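Local coordinates for protein F01G10.3, confirmed by transcript evidence (Caenorhabditis elegans, PDB 3K6J) that probably acts as an NAD+-dependent (3S)-3-hydroxyacyl-CoA dehydrogenase, the zinc-binding dehydrogenase part of a multifunctional enzyme, at residues A[255-260]-A[356-361]; A[264-269]-A[360-365]; A[57-62]-A[71-76]. All blocks are in the same frame, centred on the assembly; numbering follows the deposited sequence.

Interaction 1 (A[255-260]-A[356-361]); sequences YGYLPH and QDVINF
In the mainly helical part of the dehydrogenase, the turn that leads into helix 259-269 lays two tyrosines, Tyr255 and Tyr257, against the start of helix 355-375, where Val358 and Phe361 receive them. Tyr255 and Phe361 form a T-shaped (edge-to-face) pair: the tyrosine turns its edge to the phenylalanine face, with ring centroids 5.7 Å apart and planes at 75°. The two side chains approach from opposite directions, and Tyr255 CE2 comes to 4.1 Å from Phe361 CZ. Phe361 reaches out because CG stands anti to the backbone N (chi1 -168°), which carries the ring clear of its own helix. A tyrosine suits the other side, since its hydroxyl continues past the ring to hydrogen bonds with Ile350 O and Ser348 OG. Tyr257 meets the smaller Val358 obliquely, the methyl CG2 of Val358 lying 3.7 Å from Tyr257 CZ and 3.6 Å from Tyr257 OH. The two branches of valine divide the work: CG2 meets Tyr257 and CG1 packs on Ile265. Because Val358 and Phe361 are three residues apart, both lie on the same flank of their helix. That flank also rests on Leu251 of helix 234-253, so the turn and helices 234-253, 259-269 and 355-375 converge here.

Interaction 2 (A[264-269]-A[360-365]); sequences KIITNF and NFMLYP
Ile266 and Met362 reach toward each other tip to tip between helices 259-269 and 355-375, Ile266 CD1 sitting 3.5 Å from Met362 CE. The Ile266 side chain sets off to one side of Met362, and CG1, beside the backbone N (chi1 -71°), brings CD1 across. The methionine chain bends at its last torsion (chi3 -58°), so that Ile266 CD1 rests against the SD-CE bond, 3.6 Å from Met362 SD. A flexible, unbranched methionine can bend to meet a branched neighbour. Next to Met362, Leu363 supplies the bump, and Phe269, about one turn after Ile266, the flat surface. Leu363 CD2 lies over one face of the Phe269 ring, 3.8 Å from the centroid and somewhat toward the rim, in a CH-pi contact that brings Leu363 CD2 to 3.6 Å from Phe269 CZ. The other leucine branch, Leu363 CD1, leans toward Ile266 CD1 at 4.5 Å, and thus the fork of Leu363 spans both partners. Tyr244 of helix 234-253 touches Ile266 and Leu363 as well. With local axes 11.6 Å apart and crossing at -61°, the wide spacing is filled by large apolar side chains, an obliquely crossed helix pair in the buried interior of the mainly helical region.

Interaction 3 (A[57-62]-A[71-76]); sequences VAIIGG and ICFGLA
Phe73, on helix 64-75, lays its ring against Val57 and Ile59 of strand 56-60, in the first beta-alpha-beta unit of the Rossmann fold. Along 71-76, the residues before it turn to other neighbours: Ile71 packs among Leu94, Met97 and Tyr98 of helix 87-103, and Cys72 lies against Lys224. Phe73 then faces the strand. With CG beside the backbone N (chi1 -78°), its ring crosses the Val57 side chain at about a right angle and presents a face to it. Val57 CG1 stands over the centre of that face, 4.1 Å from the centroid of the Phe73 ring and only 8° off the ring normal, a CH-pi contact. Val57 CG2 sits beside it, 3.8 Å from Phe73 CD1. A beta-branched valine suits a strand, and its two methyls together offer the ring a broad apolar support. Ile59, two residues on and therefore on the same side of the strand, extends CD1 to 4.2 Å from Phe73 CD2, while Phe73 also touches Leu133 of the adjoining strand 133-136. Leu75 leans on Ile115 and Arg111 of helix 109-116, and Ala76 lies against Ile222. Beyond Ile59, the strand runs into Gly61, whose backbone angles call for glycine and which opens a GxGxxG sequence consistent with dinucleotide binding. The chemistry across these two segments is wholly apolar, with no hydrogen bond between them: dispersion and the fit of methyls to an aromatic face contribute to seating the helix on the sheet, while the strand's backbone polar groups bond to the strands flanking it.

Interaction 3 comes first along the chain, joining strand 56-60 to helix 64-75 within the Rossmann-fold domain, which probably binds NAD; interactions 1 and 2 follow in the helical region, on the opposite side of the chain's centre. Their centres lie about 40 Å and 35 Å from that of interaction 3, and neither touches it. Interactions 1 and 2, by contrast, have centres about 7 Å apart, share Asn360 and Phe361, and both draw on helices 259-269 and 355-375. Ile359 bridges them, packing on Ile265, Ile266 and Phe269, so they form one continuous apolar seam. The contacts thus sample two distant parts of the fold, one built on a sheet and one mainly of helices.

Interaction 1 (A[255-260]-A[356-361])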
# COMPACT_ATOMS: atom_id res chain seq x y z
N TYR A 255 5.15 18.66 21.27
CA TYR A 255 5.15 17.93 22.53
C TYR A 255 6.53 17.33 22.62
O TYR A 255 7.37 17.58 21.75
CB TYR A 255 4.04 16.87 22.55
CG TYR A 255 2.68 17.44 22.21
CD1 TYR A 255 1.79 17.82 23.22
CD2 TYR A 255 2.29 17.65 20.89
CE1 TYR A 255 0.54 18.36 22.92
CE2 TYR A 255 1.05 18.19 20.57
CZ TYR A 255 0.18 18.55 21.59
OH TYR A 255 -1.06 19.09 21.28
N GLY A 256 6.82 16.58 23.67
CA GLY A 256 8.20 16.15 23.82
C GLY A 256 8.46 14.73 23.40
O GLY A 256 9.45 14.15 23.81
N TYR A 257 7.57 14.15 22.60
CA TYR A 257 7.65 12.71 22.32
C TYR A 257 8.81 12.34 21.40
O TYR A 257 9.10 13.04 20.43
CB TYR A 257 6.33 12.17 21.79
CG TYR A 257 5.21 12.11 22.81
CD1 TYR A 257 4.40 13.23 23.04
CD2 TYR A 257 4.93 10.94 23.51
CE1 TYR A 257 3.36 13.19 23.96
CE2 TYR A 257 3.88 10.88 24.45
CZ TYR A 257 3.10 12.02 24.66
OH TYR A 257 2.07 12.00 25.57
N LEU A 258 9.49 11.25 21.75
CA LEU A 258 10.59 10.72 20.98
C LEU A 258 10.07 9.60 20.07
O LEU A 258 9.02 9.00 20.36
CB LEU A 258 11.71 10.19 21.90
CG LEU A 258 12.12 10.96 23.16
CD1 LEU A 258 13.39 10.37 23.79
CD2 LEU A 258 12.30 12.46 22.89
N PRO A 259 10.79 9.33 18.96
CA PRO A 259 10.33 8.36 17.98
C PRO A 259 9.88 7.04 18.57
O PRO A 259 8.76 6.61 18.29
CB PRO A 259 11.55 8.21 17.09
CG PRO A 259 12.05 9.62 17.01
CD PRO A 259 11.92 10.11 18.43
N HIS A 260 10.73 6.40 19.37
CA HIS A 260 10.38 5.08 19.92
C HIS A 260 9.14 5.13 20.81
O HIS A 260 8.49 4.12 20.98
CB HIS A 260 11.57 4.43 20.67
CG HIS A 260 11.91 5.12 21.96
ND1 HIS A 260 12.60 6.31 22.01
CD2 HIS A 260 11.63 4.79 23.25
CE1 HIS A 260 12.74 6.69 23.27
NE2 HIS A 260 12.16 5.78 24.04
N GLN A 356 -3.84 7.24 24.95
CA GLN A 356 -5.09 7.34 24.17
C GLN A 356 -5.19 8.65 23.39
O GLN A 356 -5.56 8.63 22.22
CB GLN A 356 -6.33 7.08 25.04
CG GLN A 356 -7.63 6.84 24.25
CD GLN A 356 -7.47 5.85 23.07
OE1 GLN A 356 -6.94 4.74 23.24
NE2 GLN A 356 -7.93 6.25 21.88
N ASP A 357 -4.84 9.77 24.01
CA ASP A 357 -4.82 11.08 23.33
C ASP A 357 -3.84 11.12 22.17
O ASP A 357 -4.12 11.76 21.14
CB ASP A 357 -4.49 12.21 24.32
CG ASP A 357 -5.54 12.38 25.41
OD1 ASP A 357 -5.19 12.95 26.48
OD2 ASP A 357 -6.70 11.95 25.23
N VAL A 358 -2.68 10.49 22.35
CA VAL A 358 -1.68 10.33 21.29
C VAL A 358 -2.28 9.64 20.05
O VAL A 358 -2.17 10.17 18.94
CB VAL A 358 -0.43 9.53 21.81
CG1 VAL A 358 0.51 9.17 20.67
CG2 VAL A 358 0.32 10.35 22.87
N ILE A 359 -2.90 8.47 20.26
CA ILE A 359 -3.62 7.74 19.22
C ILE A 359 -4.69 8.61 18.55
O ILE A 359 -4.75 8.69 17.33
CB ILE A 359 -4.22 6.42 19.76
CG1 ILE A 359 -3.14 5.35 19.95
CG2 ILE A 359 -5.35 5.89 18.87
CD1 ILE A 359 -2.26 5.07 18.72
N ASN A 360 -5.52 9.29 19.34
CA ASN A 360 -6.54 10.17 18.80
C ASN A 360 -5.96 11.28 17.95
O ASN A 360 -6.50 11.60 16.89
CB ASN A 360 -7.40 10.75 19.93
CG ASN A 360 -8.17 9.68 20.67
OD1 ASN A 360 -8.25 8.53 20.23
ND2 ASN A 360 -8.75 10.06 21.80
N PHE A 361 -4.88 11.87 18.43
CA PHE A 361 -4.18 12.96 17.74
C PHE A 361 -3.70 12.52 16.35
O PHE A 361 -3.73 13.30 15.39
CB PHE A 361 -3.00 13.44 18.59
CG PHE A 361 -2.37 14.73 18.13
CD1 PHE A 361 -2.96 15.97 18.43
CD2 PHE A 361 -1.17 14.73 17.42
CE1 PHE A 361 -2.37 17.18 18.01
CE2 PHE A 361 -0.59 15.94 16.98
CZ PHE A 361 -1.20 17.17 17.29

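Interaction 2 (A[264-269]-A[360-365])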
# COMPACT_ATOMS: atom_id res chain seq x y z
N LYS A 264 5.85 3.14 19.71
CA LYS A 264 5.45 2.13 20.67
C LYS A 264 3.97 2.23 20.92
O LYS A 264 3.30 1.22 21.07
CB LYS A 264 6.24 2.26 21.97
CG LYS A 264 5.97 1.15 22.97
CD LYS A 264 6.47 -0.18 22.45
CE LYS A 264 6.14 -1.30 23.41
NZ LYS A 264 6.58 -2.58 22.81
N ILE A 265 3.45 3.45 20.94
CA ILE A 265 2.04 3.69 21.15
C ILE A 265 1.22 3.16 19.96
O ILE A 265 0.20 2.49 20.13
CB ILE A 265 1.78 5.18 21.43
CG1 ILE A 265 2.34 5.57 22.81
CG2 ILE A 265 0.29 5.49 21.34
CD1 ILE A 265 2.50 7.11 23.02
N ILE A 266 1.72 3.44 18.76
CA ILE A 266 1.16 2.93 17.51
C ILE A 266 1.16 1.40 17.43
O ILE A 266 0.15 0.79 17.06
CB ILE A 266 1.87 3.60 16.28
CG1 ILE A 266 1.46 5.07 16.15
CG2 ILE A 266 1.66 2.83 15.00
CD1 ILE A 266 0.02 5.32 15.75
N THR A 267 2.28 0.77 17.78
CA THR A 267 2.35 -0.70 17.69
C THR A 267 1.54 -1.34 18.81
O THR A 267 1.00 -2.43 18.63
CB THR A 267 3.81 -1.25 17.67
OG1 THR A 267 4.48 -0.92 18.89
CG2 THR A 267 4.60 -0.68 16.48
N ASN A 268 1.44 -0.65 19.95
CA ASN A 268 0.55 -1.10 21.02
C ASN A 268 -0.91 -1.07 20.57
O ASN A 268 -1.67 -1.96 20.90
CB ASN A 268 0.70 -0.26 22.31
CG ASN A 268 1.97 -0.58 23.10
OD1 ASN A 268 2.69 -1.52 22.80
ND2 ASN A 268 2.24 0.24 24.10
N PHE A 269 -1.30 -0.03 19.83
CA PHE A 269 -2.63 0.04 19.23
C PHE A 269 -2.87 -1.17 18.30
O PHE A 269 -3.98 -1.69 18.22
CB PHE A 269 -2.77 1.36 18.47
CG PHE A 269 -4.11 1.54 17.80
CD1 PHE A 269 -5.22 2.00 18.52
CD2 PHE A 269 -4.25 1.27 16.43
CE1 PHE A 269 -6.44 2.20 17.89
CE2 PHE A 269 -5.48 1.45 15.78
CZ PHE A 269 -6.58 1.91 16.51
N ASN A 360 -5.52 9.29 19.34
CA ASN A 360 -6.54 10.17 18.80
C ASN A 360 -5.96 11.28 17.95
O ASN A 360 -6.50 11.60 16.89
CB ASN A 360 -7.40 10.75 19.93
CG ASN A 360 -8.17 9.68 20.67
OD1 ASN A 360 -8.25 8.53 20.23
ND2 ASN A 360 -8.75 10.06 21.80
N PHE A 361 -4.88 11.87 18.43
CA PHE A 361 -4.18 12.96 17.74
C PHE A 361 -3.70 12.52 16.35
O PHE A 361 -3.73 13.30 15.39
CB PHE A 361 -3.00 13.44 18.59
CG PHE A 361 -2.37 14.73 18.13
CD1 PHE A 361 -2.96 15.97 18.43
CD2 PHE A 361 -1.17 14.73 17.42
CE1 PHE A 361 -2.37 17.18 18.01
CE2 PHE A 361 -0.59 15.94 16.98
CZ PHE A 361 -1.20 17.17 17.29
N MET A 362 -3.26 11.27 16.25
CA MET A 362 -2.82 10.69 14.96
C MET A 362 -3.96 10.18 14.08
O MET A 362 -4.00 10.47 12.90
CB MET A 362 -1.79 9.57 15.19
CG MET A 362 -0.36 10.08 15.31
SD MET A 362 0.81 8.86 15.93
CE MET A 362 0.15 8.40 17.50
N LEU A 363 -4.87 9.40 14.65
CA LEU A 363 -5.85 8.66 13.87
C LEU A 363 -7.13 9.43 13.52
O LEU A 363 -7.65 9.31 12.41
CB LEU A 363 -6.15 7.33 14.56
CG LEU A 363 -5.31 6.07 14.23
CD1 LEU A 363 -3.87 6.30 13.74
CD2 LEU A 363 -5.36 5.08 15.37
N TYR A 364 -7.66 10.23 14.45
CA TYR A 364 -8.90 10.96 14.17
C TYR A 364 -8.79 11.89 12.95
O TYR A 364 -9.68 11.90 12.12
CB TYR A 364 -9.35 11.75 15.42
CG TYR A 364 -9.89 10.89 16.54
CD1 TYR A 364 -9.64 9.51 16.59
CD2 TYR A 364 -10.64 11.46 17.57
CE1 TYR A 364 -10.12 8.72 17.64
CE2 TYR A 364 -11.13 10.68 18.62
CZ TYR A 364 -10.86 9.32 18.64
OH TYR A 364 -11.36 8.57 19.68
N PRO A 365 -7.70 12.67 12.84
CA PRO A 365 -7.57 13.52 11.64
C PRO A 365 -7.33 12.73 10.34
O PRO A 365 -7.62 13.22 9.25
CB PRO A 365 -6.35 14.42 11.95
CG PRO A 365 -6.08 14.23 13.42
CD PRO A 365 -6.59 12.87 13.79

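Interaction 3 (A[57-62]-A[71-76])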
# COMPACT_ATOMS: atom_id res chain seq x y z
N VAL A 57 1.19 -18.97 -14.07
CA VAL A 57 1.23 -17.50 -14.19
C VAL A 57 2.51 -17.04 -14.88
O VAL A 57 3.51 -17.75 -14.86
CB VAL A 57 1.09 -16.84 -12.79
CG1 VAL A 57 1.38 -15.34 -12.86
CG2 VAL A 57 -0.32 -17.08 -12.25
N ALA A 58 2.47 -15.87 -15.51
CA ALA A 58 3.66 -15.26 -16.05
C ALA A 58 3.69 -13.80 -15.66
O ALA A 58 2.67 -13.13 -15.65
CB ALA A 58 3.77 -15.42 -17.60
N ILE A 59 4.86 -13.35 -15.27
CA ILE A 59 5.09 -11.98 -14.89
C ILE A 59 6.15 -11.47 -15.88
O ILE A 59 7.26 -12.03 -15.96
CB ILE A 59 5.65 -11.87 -13.45
CG1 ILE A 59 4.71 -12.51 -12.39
CG2 ILE A 59 6.02 -10.41 -13.15
CD1 ILE A 59 3.39 -11.75 -12.13
N ILE A 60 5.81 -10.43 -16.63
CA ILE A 60 6.73 -9.94 -17.64
C ILE A 60 7.44 -8.72 -17.11
O ILE A 60 6.80 -7.72 -16.72
CB ILE A 60 6.01 -9.66 -18.98
CG1 ILE A 60 5.19 -10.88 -19.40
CG2 ILE A 60 7.02 -9.32 -20.09
CD1 ILE A 60 4.22 -10.60 -20.55
N GLY A 61 8.77 -8.80 -17.05
CA GLY A 61 9.59 -7.71 -16.53
C GLY A 61 10.25 -8.07 -15.21
O GLY A 61 9.57 -8.49 -14.26
N GLY A 62 11.58 -7.87 -15.13
CA GLY A 62 12.35 -8.22 -13.93
C GLY A 62 12.78 -7.08 -13.01
O GLY A 62 13.77 -7.20 -12.26
N ILE A 71 7.55 -13.68 -6.85
CA ILE A 71 7.81 -14.29 -5.55
C ILE A 71 6.48 -14.70 -4.88
O ILE A 71 6.34 -15.84 -4.42
CB ILE A 71 8.62 -13.32 -4.65
CG1 ILE A 71 10.09 -13.28 -5.10
CG2 ILE A 71 8.50 -13.71 -3.17
CD1 ILE A 71 10.92 -12.30 -4.27
N CYS A 72 5.52 -13.78 -4.86
CA CYS A 72 4.23 -14.02 -4.26
C CYS A 72 3.53 -15.23 -4.89
O CYS A 72 3.02 -16.08 -4.17
CB CYS A 72 3.35 -12.78 -4.41
SG CYS A 72 3.82 -11.44 -3.31
N PHE A 73 3.48 -15.29 -6.21
CA PHE A 73 2.86 -16.44 -6.87
C PHE A 73 3.65 -17.75 -6.63
O PHE A 73 3.07 -18.81 -6.41
CB PHE A 73 2.66 -16.19 -8.37
CG PHE A 73 1.50 -15.31 -8.68
CD1 PHE A 73 0.20 -15.84 -8.72
CD2 PHE A 73 1.68 -13.95 -8.93
CE1 PHE A 73 -0.89 -15.04 -9.00
CE2 PHE A 73 0.58 -13.12 -9.23
CZ PHE A 73 -0.70 -13.66 -9.27
N GLY A 74 4.97 -17.67 -6.67
CA GLY A 74 5.81 -18.82 -6.46
C GLY A 74 5.69 -19.38 -5.05
O GLY A 74 5.68 -20.60 -4.87
N LEU A 75 5.57 -18.49 -4.07
CA LEU A 75 5.46 -18.87 -2.66
C LEU A 75 4.19 -19.70 -2.42
O LEU A 75 4.14 -20.53 -1.53
CB LEU A 75 5.45 -17.61 -1.78
CG LEU A 75 5.53 -17.72 -0.24
CD1 LEU A 75 6.78 -18.50 0.25
CD2 LEU A 75 5.52 -16.33 0.42
N ALA A 76 3.17 -19.45 -3.24
CA ALA A 76 1.90 -20.14 -3.11
C ALA A 76 1.89 -21.52 -3.79
O ALA A 76 0.89 -22.21 -3.76
CB ALA A 76 0.79 -19.28 -3.67